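PDB 3KKC: TetR family Transcriptional regulator from Streptococcus agalactiae 2603V/R, which probably binds DNA as a transcriptional regulator of the TetR family, pairing an N-terminal helix-turn-helix with a helical C-terminal region. Local coordinates for residues 18-23 / 40-45; 11-16 / 50-55. All blocks are in the same frame, centred on the assembly; numbering follows the deposited sequence.

Contact 1. Residues 18-23 / 40-45; sequences YNAFIS and GLANVG
Ala-20 meets Leu-41 and Ala-42 where two helices come close enough for a methyl group to fill the space between them, a compact example of how small residues let helices approach. The backbones are nearest at Ala-20 and Ala-42, whose CA atoms lie 5.7 Å apart. From Ala-20 the methyl points toward the other helix. Its CB touches CB of Leu-41 at 3.8 Å and lies 4.3 Å from CB of Ala-42, so it rests against the last turn of helix 35-42 beside the backbone N of Ala-42. The Ala-42 methyl comes in more obliquely and contributes less surface.

Leu-41 uses two parts of its side chain. While CB packs on Ala-20, its CG lies opposite the carbonyl carbon and beside its own N (chi1 -74°), and the extended second torsion (chi2 -171°) sends CD1 along helix 4-24 toward the next turn. There CD1 reaches OG of Ser-23 at 3.7 Å, a van der Waals contact with a hydroxyl at the solvent-exposed margin. No hydrogen bond joins the two segments; the joint is made by apolar packing, with Ala-20 buried and Leu-41 at its exposed border.

Helix 35-42 ends here: Asn-43, with positive phi, breaks the helical path, and Gly-45 is the N-cap of helix 46-49. On helix 4-24 the packing continues beyond the segment, Ile-17 touching Ala-42 and Val-44, and Leu-24 touching Leu-41. Phe-21 points away from this joint and packs on Leu-59 and Leu-63 of helix 57-71, so helix 4-24 meets helix 35-42 on one face and helix 57-71 on another.

Contact 2. Residues 11-16 / 50-55; sequences QKTKVA and YSHYES
Lys-14 bridges two aromatic side chains of the loop after helix 46-49, His-52 and Tyr-53, and shows how the aliphatic part of a lysine can serve as a packing surface. In the model CG of Lys-14 lies over one face of the His-52 imidazole, 18° off the ring normal, the geometry of a CH-pi contact; the carbons are closer than they can really sit, so the detail is doubtful. The His-52 ring is set there by chi1 of -74°, which turns CG beside its own backbone N, and the opposite face is approached by OG of Ser-51, offset toward the rim. That hydroxyl is itself hydrogen-bonded to the carbonyl of Thr-48. A peripheral van der Waals approach, oblique to the ring, brings Thr-13 OG1 to 4.3 Å from CE1 of His-52, while the threonine hydroxyl is hydrogen-bonded to O of Gln-9 within its own helix.

Looser polar approaches accompany the packing. The lysine chain bends at its third and fourth torsions (chi3 53°), and NZ comes 3.9 Å from OH of Tyr-53, too far for a hydrogen bond. The same phenol OH lies 3.7 Å from the backbone O of Lys-14, which meets the ring at its edge. No hydrogen bond crosses between the segments.

Buried Tyr-53 also packs on Val-58, Leu-59 and Glu-62 of helix 57-71, and Ser-55 OG caps N of Glu-57 near the start of that helix. The arrangement belongs to the three-helix DNA-binding domain of TetR regulators: helix 4-24 packs against the end of the predicted helix-turn-helix motif, where the chain leaves for helix 57-71.

In the fold
Starting at the N terminus, helix 4-24 supplies the first side of both contacts: residues 11-16 for contact 2, then residues 18-23 for contact 1. The chain then folds back through helix 35-42, whose end closes the shorter loop in contact 1, and runs on through helix 46-49 to residues 50-55, where contact 2 closes the longer one. The loops are thus nested, contact 1 within contact 2, and do not cross. Their centres lie about 9 Å apart, and CB of Ala-42 meets O of Ala-16 at 4.0 Å. Together they join the end of the first helix of the predicted helix-turn-helix region, and the residues that close the region, to helix 4-24, just ahead of helix 57-71.

Contact 1. Residues 18-23 / 40-45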
loop_
_atom_site.group_PDB
_atom_site.type_symbol
_atom_site.label_atom_id
_atom_site.label_comp_id
_atom_site.label_asym_id
_atom_site.label_seq_id
_atom_site.Cartn_x
_atom_site.Cartn_y
_atom_site.Cartn_z
ATOM N N TYR A 18 -7.266 -14.628 -24.381
ATOM C CA TYR A 18 -7.786 -14.387 -23.047
ATOM C C TYR A 18 -7.075 -15.304 -22.062
ATOM O O TYR A 18 -6.421 -14.831 -21.142
ATOM C CB TYR A 18 -9.290 -14.639 -23.031
ATOM C CG TYR A 18 -10.032 -14.128 -21.808
ATOM C CD1 TYR A 18 -10.613 -12.859 -21.808
ATOM C CD2 TYR A 18 -10.180 -14.922 -20.669
ATOM C CE1 TYR A 18 -11.296 -12.380 -20.721
ATOM C CE2 TYR A 18 -10.871 -14.445 -19.558
ATOM C CZ TYR A 18 -11.426 -13.165 -19.592
ATOM O OH TYR A 18 -12.125 -12.665 -18.506
ATOM N N ASN A 19 -7.176 -16.616 -22.266
ATOM C CA ASN A 19 -6.604 -17.573 -21.310
ATOM C C ASN A 19 -5.080 -17.423 -21.184
ATOM O O ASN A 19 -4.524 -17.562 -20.090
ATOM C CB ASN A 19 -7.015 -19.041 -21.610
ATOM C CG ASN A 19 -8.517 -19.333 -21.335
ATOM O OD1 ASN A 19 -9.208 -18.622 -20.577
ATOM N ND2 ASN A 19 -9.013 -20.397 -21.956
ATOM N N ALA A 20 -4.415 -17.112 -22.292
ATOM C CA ALA A 20 -2.962 -16.869 -22.285
ATOM C C ALA A 20 -2.582 -15.691 -21.389
ATOM O O ALA A 20 -1.619 -15.746 -20.621
ATOM C CB ALA A 20 -2.449 -16.642 -23.692
ATOM N N PHE A 21 -3.352 -14.622 -21.503
ATOM C CA PHE A 21 -3.144 -13.424 -20.707
ATOM C C PHE A 21 -3.254 -13.732 -19.207
ATOM O O PHE A 21 -2.457 -13.266 -18.411
ATOM C CB PHE A 21 -4.177 -12.383 -21.133
ATOM C CG PHE A 21 -4.078 -11.079 -20.403
ATOM C CD1 PHE A 21 -2.925 -10.299 -20.501
ATOM C CD2 PHE A 21 -5.150 -10.603 -19.681
ATOM C CE1 PHE A 21 -2.845 -9.107 -19.855
ATOM C CE2 PHE A 21 -5.076 -9.385 -19.032
ATOM C CZ PHE A 21 -3.924 -8.642 -19.105
ATOM N N ILE A 22 -4.238 -14.545 -18.835
ATOM C CA ILE A 22 -4.434 -14.947 -17.453
ATOM C C ILE A 22 -3.282 -15.817 -16.933
ATOM O O ILE A 22 -2.784 -15.602 -15.831
ATOM C CB ILE A 22 -5.793 -15.664 -17.281
ATOM C CG1 ILE A 22 -6.938 -14.653 -17.442
ATOM C CG2 ILE A 22 -5.895 -16.357 -15.916
ATOM C CD1 ILE A 22 -8.306 -15.267 -17.240
ATOM N N SER A 23 -2.854 -16.783 -17.729
ATOM C CA SER A 23 -1.824 -17.713 -17.305
ATOM C C SER A 23 -0.523 -16.972 -17.103
ATOM O O SER A 23 0.278 -17.343 -16.255
ATOM C CB SER A 23 -1.665 -18.844 -18.352
ATOM O OG SER A 23 -0.317 -19.298 -18.499
ATOM N N GLY A 40 2.982 -16.044 -27.936
ATOM C CA GLY A 40 3.806 -17.218 -27.698
ATOM C C GLY A 40 3.076 -18.340 -26.992
ATOM O O GLY A 40 3.485 -19.505 -27.060
ATOM N N LEU A 41 1.992 -17.991 -26.308
ATOM C CA LEU A 41 1.108 -18.993 -25.733
ATOM C C LEU A 41 -0.128 -19.214 -26.597
ATOM O O LEU A 41 -0.475 -20.353 -26.902
ATOM C CB LEU A 41 0.684 -18.614 -24.316
ATOM C CG LEU A 41 1.742 -18.769 -23.230
ATOM C CD1 LEU A 41 1.089 -18.573 -21.861
ATOM C CD2 LEU A 41 2.405 -20.136 -23.341
ATOM N N ALA A 42 -0.794 -18.130 -26.991
ATOM C CA ALA A 42 -2.033 -18.233 -27.767
ATOM C C ALA A 42 -1.835 -18.947 -29.113
ATOM O O ALA A 42 -2.767 -19.569 -29.649
ATOM C CB ALA A 42 -2.653 -16.853 -27.973
ATOM N N ASN A 43 -0.619 -18.850 -29.654
ATOM C CA ASN A 43 -0.303 -19.483 -30.920
ATOM C C ASN A 43 -1.030 -18.795 -32.049
ATOM O O ASN A 43 -1.150 -19.336 -33.149
ATOM C CB ASN A 43 -0.682 -20.955 -30.889
ATOM C CG ASN A 43 0.190 -21.749 -29.958
ATOM O OD1 ASN A 43 1.422 -21.647 -30.013
ATOM N ND2 ASN A 43 -0.436 -22.554 -29.090
ATOM N N VAL A 44 -1.522 -17.596 -31.768
ATOM C CA VAL A 44 -2.155 -16.789 -32.794
ATOM C C VAL A 44 -1.268 -15.584 -33.087
ATOM O O VAL A 44 -0.749 -14.952 -32.172
ATOM C CB VAL A 44 -3.570 -16.345 -32.379
ATOM C CG1 VAL A 44 -3.499 -15.331 -31.250
ATOM C CG2 VAL A 44 -4.322 -15.781 -33.576
ATOM N N GLY A 45 -1.092 -15.278 -34.367
ATOM C CA GLY A 45 -0.152 -14.256 -34.786
ATOM C C GLY A 45 -0.519 -12.831 -34.424
ATOM O O GLY A 45 -1.646 -12.545 -34.024
#

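Contact 2. Residues 11-16 / 50-55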
loop_
_atom_site.group_PDB
_atom_site.type_symbol
_atom_site.label_atom_id
_atom_site.label_comp_id
_atom_site.label_asym_id
_atom_site.label_seq_id
_atom_site.Cartn_x
_atom_site.Cartn_y
_atom_site.Cartn_z
ATOM N N GLN A 11 -14.129 -17.508 -32.299
ATOM C CA GLN A 11 -14.483 -17.495 -30.890
ATOM C C GLN A 11 -13.469 -18.299 -30.069
ATOM O O GLN A 11 -13.109 -17.897 -28.963
ATOM C CB GLN A 11 -15.912 -17.998 -30.678
ATOM C CG GLN A 11 -16.987 -17.080 -31.255
ATOM C CD GLN A 11 -18.390 -17.662 -31.113
ATOM O OE1 GLN A 11 -18.735 -18.658 -31.756
ATOM N NE2 GLN A 11 -19.209 -17.037 -30.270
ATOM N N LYS A 12 -12.995 -19.420 -30.607
ATOM C CA LYS A 12 -11.955 -20.180 -29.911
ATOM C C LYS A 12 -10.600 -19.449 -29.881
ATOM O O LYS A 12 -9.833 -19.605 -28.926
ATOM C CB LYS A 12 -11.790 -21.595 -30.484
ATOM C CG LYS A 12 -10.881 -22.510 -29.642
ATOM C CD LYS A 12 -10.400 -23.737 -30.430
ATOM C CE LYS A 12 -9.602 -24.727 -29.555
ATOM N NZ LYS A 12 -8.917 -25.830 -30.340
ATOM N N THR A 13 -10.290 -18.663 -30.913
ATOM C CA THR A 13 -9.023 -17.943 -30.889
ATOM C C THR A 13 -9.053 -16.731 -29.951
ATOM O O THR A 13 -8.014 -16.336 -29.418
ATOM C CB THR A 13 -8.438 -17.560 -32.312
ATOM O OG1 THR A 13 -9.476 -17.102 -33.187
ATOM C CG2 THR A 13 -7.707 -18.742 -32.947
ATOM N N LYS A 14 -10.228 -16.143 -29.742
ATOM C CA LYS A 14 -10.333 -15.000 -28.838
ATOM C C LYS A 14 -10.102 -15.499 -27.415
ATOM O O LYS A 14 -9.359 -14.902 -26.641
ATOM C CB LYS A 14 -11.682 -14.288 -28.980
ATOM C CG LYS A 14 -11.540 -12.813 -29.341
ATOM C CD LYS A 14 -12.881 -12.076 -29.339
ATOM C CE LYS A 14 -13.651 -12.260 -28.012
ATOM N NZ LYS A 14 -13.760 -11.046 -27.104
ATOM N N VAL A 15 -10.714 -16.627 -27.092
ATOM C CA VAL A 15 -10.514 -17.281 -25.805
ATOM C C VAL A 15 -9.064 -17.720 -25.579
ATOM O O VAL A 15 -8.573 -17.635 -24.464
ATOM C CB VAL A 15 -11.467 -18.482 -25.642
ATOM C CG1 VAL A 15 -10.945 -19.464 -24.571
ATOM C CG2 VAL A 15 -12.883 -17.985 -25.355
ATOM N N ALA A 16 -8.369 -18.173 -26.619
ATOM C CA ALA A 16 -6.979 -18.612 -26.432
ATOM C C ALA A 16 -6.103 -17.480 -25.910
ATOM O O ALA A 16 -5.280 -17.678 -25.011
ATOM C CB ALA A 16 -6.393 -19.180 -27.702
ATOM N N TYR A 50 -4.525 -8.226 -32.855
ATOM C CA TYR A 50 -4.950 -6.833 -33.009
ATOM C C TYR A 50 -6.322 -6.681 -33.675
ATOM O O TYR A 50 -6.852 -5.575 -33.754
ATOM C CB TYR A 50 -3.893 -6.003 -33.757
ATOM C CG TYR A 50 -2.698 -5.602 -32.912
ATOM C CD1 TYR A 50 -2.840 -4.746 -31.826
ATOM C CD2 TYR A 50 -1.425 -6.062 -33.213
ATOM C CE1 TYR A 50 -1.746 -4.374 -31.056
ATOM C CE2 TYR A 50 -0.324 -5.691 -32.451
ATOM C CZ TYR A 50 -0.489 -4.850 -31.374
ATOM O OH TYR A 50 0.606 -4.485 -30.619
ATOM N N SER A 51 -6.895 -7.786 -34.144
ATOM C CA SER A 51 -8.243 -7.763 -34.710
ATOM C C SER A 51 -9.306 -8.026 -33.640
ATOM O O SER A 51 -10.508 -7.969 -33.916
ATOM C CB SER A 51 -8.382 -8.828 -35.786
ATOM O OG SER A 51 -8.833 -10.031 -35.192
ATOM N N HIS A 52 -8.854 -8.341 -32.428
ATOM C CA HIS A 52 -9.751 -8.578 -31.298
ATOM C C HIS A 52 -9.525 -7.594 -30.157
ATOM O O HIS A 52 -10.453 -7.282 -29.406
ATOM C CB HIS A 52 -9.571 -9.993 -30.761
ATOM C CG HIS A 52 -10.164 -11.048 -31.635
ATOM N ND1 HIS A 52 -9.425 -12.092 -32.147
ATOM C CD2 HIS A 52 -11.427 -11.217 -32.093
ATOM C CE1 HIS A 52 -10.209 -12.864 -32.879
ATOM N NE2 HIS A 52 -11.428 -12.355 -32.860
ATOM N N TYR A 53 -8.287 -7.119 -30.031
ATOM C CA TYR A 53 -7.877 -6.287 -28.910
ATOM C C TYR A 53 -7.033 -5.125 -29.369
ATOM O O TYR A 53 -5.892 -5.312 -29.780
ATOM C CB TYR A 53 -7.075 -7.116 -27.912
ATOM C CG TYR A 53 -7.870 -8.267 -27.347
ATOM C CD1 TYR A 53 -9.026 -8.034 -26.603
ATOM C CD2 TYR A 53 -7.479 -9.584 -27.567
ATOM C CE1 TYR A 53 -9.758 -9.073 -26.103
ATOM C CE2 TYR A 53 -8.206 -10.630 -27.063
ATOM C CZ TYR A 53 -9.341 -10.368 -26.336
ATOM O OH TYR A 53 -10.068 -11.408 -25.832
ATOM N N GLU A 54 -7.599 -3.925 -29.291
ATOM C CA GLU A 54 -6.887 -2.699 -29.635
ATOM C C GLU A 54 -5.459 -2.650 -29.076
ATOM O O GLU A 54 -4.573 -2.055 -29.684
ATOM C CB GLU A 54 -7.682 -1.489 -29.137
ATOM C CG GLU A 54 -6.975 -0.146 -29.310
ATOM C CD GLU A 54 -7.388 0.872 -28.243
ATOM O OE1 GLU A 54 -7.952 0.453 -27.200
ATOM O OE2 GLU A 54 -7.139 2.088 -28.448
ATOM N N SER A 55 -5.243 -3.272 -27.920
ATOM C CA SER A 55 -3.948 -3.246 -27.252
ATOM C C SER A 55 -3.999 -4.089 -25.997
ATOM O O SER A 55 -5.061 -4.573 -25.615
ATOM C CB SER A 55 -3.619 -1.830 -26.826
ATOM O OG SER A 55 -4.531 -1.423 -25.828
#